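Local atomic coordinates of orotidine 5'-phosphate decarboxylase (Pyrococcus horikoshii, PDB entry 2CZD), a protein that probably catalyses the decarboxylation of orotidine 5'-monophosphate to UMP, the last step of de novo UMP synthesis, working as a homodimer. Residues I63-T66 with N67-I70. Residues are numbered along the deposited sequence; the frame is centred on the assembly and turned at random.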
loop_
_atom_site.group_PDB
_atom_site.type_symbol
_atom_site.label_atom_id
_atom_site.label_comp_id
_atom_site.label_asym_id
_atom_site.label_seq_id
_atom_site.Cartn_x
_atom_site.Cartn_y
_atom_site.Cartn_z
ATOM N N ILE B 63 -1.384 2.733 8.789
ATOM C CA ILE B 63 -1.176 3.397 10.067
ATOM C C ILE B 63 0.297 3.214 10.457
ATOM O O ILE B 63 0.975 2.277 10.002
ATOM C CB ILE B 63 -2.108 2.833 11.164
ATOM C CG1 ILE B 63 -1.743 1.395 11.509
ATOM C CG2 ILE B 63 -3.537 2.889 10.669
ATOM C CD1 ILE B 63 -2.618 0.817 12.644
ATOM N N PRO B 64 0.818 4.092 11.316
ATOM C CA PRO B 64 2.228 3.984 11.704
ATOM C C PRO B 64 2.740 2.614 12.113
ATOM O O PRO B 64 3.753 2.153 11.585
ATOM C CB PRO B 64 2.369 5.026 12.813
ATOM C CG PRO B 64 1.386 6.083 12.386
ATOM C CD PRO B 64 0.183 5.274 11.928
ATOM N N ASN B 65 2.049 1.942 13.025
ATOM C CA ASN B 65 2.553 0.646 13.448
ATOM C C ASN B 65 2.593 -0.402 12.344
ATOM O O ASN B 65 3.508 -1.222 12.304
ATOM C CB ASN B 65 1.758 0.080 14.620
ATOM C CG ASN B 65 2.461 -1.123 15.239
ATOM O OD1 ASN B 65 3.563 -0.994 15.789
ATOM N ND2 ASN B 65 1.845 -2.301 15.133
ATOM N N THR B 66 1.594 -0.405 11.462
ATOM C CA THR B 66 1.575 -1.377 10.375
ATOM C C THR B 66 2.660 -1.029 9.349
ATOM O O THR B 66 3.320 -1.922 8.826
ATOM C CB THR B 66 0.185 -1.442 9.758
ATOM O OG1 THR B 66 -0.730 -1.855 10.787
ATOM C CG2 THR B 66 0.134 -2.462 8.595
ATOM N N ASN B 67 2.852 0.267 9.079
ATOM C CA ASN B 67 3.922 0.678 8.174
ATOM C C ASN B 67 5.246 0.186 8.754
ATOM O O ASN B 67 6.106 -0.322 8.034
ATOM C CB ASN B 67 3.982 2.206 8.066
ATOM C CG ASN B 67 3.177 2.740 6.900
ATOM O OD1 ASN B 67 2.353 2.028 6.325
ATOM N ND2 ASN B 67 3.411 4.004 6.548
ATOM N N ARG B 68 5.397 0.336 10.068
ATOM C CA ARG B 68 6.626 -0.111 10.743
ATOM C C ARG B 68 6.845 -1.620 10.587
ATOM O O ARG B 68 7.947 -2.061 10.267
ATOM C CB ARG B 68 6.552 0.245 12.225
ATOM C CG ARG B 68 7.685 -0.323 13.077
ATOM C CD ARG B 68 7.446 0.045 14.537
ATOM N NE ARG B 68 7.561 1.492 14.724
ATOM C CZ ARG B 68 6.553 2.287 15.078
ATOM N NH1 ARG B 68 5.344 1.780 15.301
ATOM N NH2 ARG B 68 6.751 3.592 15.190
ATOM N N LEU B 69 5.802 -2.406 10.825
ATOM C CA LEU B 69 5.917 -3.854 10.681
ATOM C C LEU B 69 6.290 -4.258 9.254
ATOM O O LEU B 69 7.119 -5.151 9.040
ATOM C CB LEU B 69 4.603 -4.520 11.077
ATOM C CG LEU B 69 4.227 -4.451 12.547
ATOM C CD1 LEU B 69 2.823 -4.950 12.710
ATOM C CD2 LEU B 69 5.201 -5.303 13.374
ATOM N N ILE B 70 5.667 -3.613 8.272
ATOM C CA ILE B 70 5.979 -3.935 6.892
ATOM C C ILE B 70 7.437 -3.558 6.583
ATOM O O ILE B 70 8.172 -4.330 5.955
ATOM C CB ILE B 70 5.041 -3.186 5.929
ATOM C CG1 ILE B 70 3.600 -3.681 6.125
ATOM C CG2 ILE B 70 5.506 -3.375 4.492
ATOM C CD1 ILE B 70 2.583 -2.811 5.383
#
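Thr66 and Ile70 meet one turn apart at the start of helix 64-76, the helix that links strands 53-60 and 81-85 in a beta-alpha-beta unit of this TIM barrel. Four successive i to i+4 backbone bonds wind up the first two turns. The first is the straightest: Asn67 N reaches Ile63 O, the carbonyl of the N-cap residue, at 2.9 Å and nearly in line. The last runs from Ile70 N to Thr66 O.

The tight side faces the barrel. Asn67 is buried there, its OD1 taking the N-H of Asp62 and its ND2 giving to Ser92 O, so both ends of the amide are satisfied and its rotation is fixed. This ties the helix start to the loop just before it and to helix 90-97. Ile70 is also buried, against Leu58 and Leu60 of strand 53-60 and Trp32 of the second subunit. Its CG1 comes 3.2 Å from Thr66 O. Its CD1 lies 4.1 Å from Thr66 CG2. Ile63 to Thr66 belong to the substrate-binding segment, and a bound dithiothreitol molecule comes close to the Thr66 side chain.

Asn65 marks the looser, solvent side. With CG anti to the backbone N (chi1 -168°), its amide swings out between Arg68 and Leu69. Leu69 CD1 approaches Asn65 ND2 at 3.7 Å, and the same leucine packs on Tyr9 of the second subunit. Arg68 bends back at chi3, bringing its guanidinium over the turn, the group's plane 45° from that of the Asn65 amide. Asn65 OD1 sits at the guanidinium edge, in its plane, and receives a weak hydrogen bond from Arg68 NH1 at 3.3 Å, bent to 142° at the hydrogen.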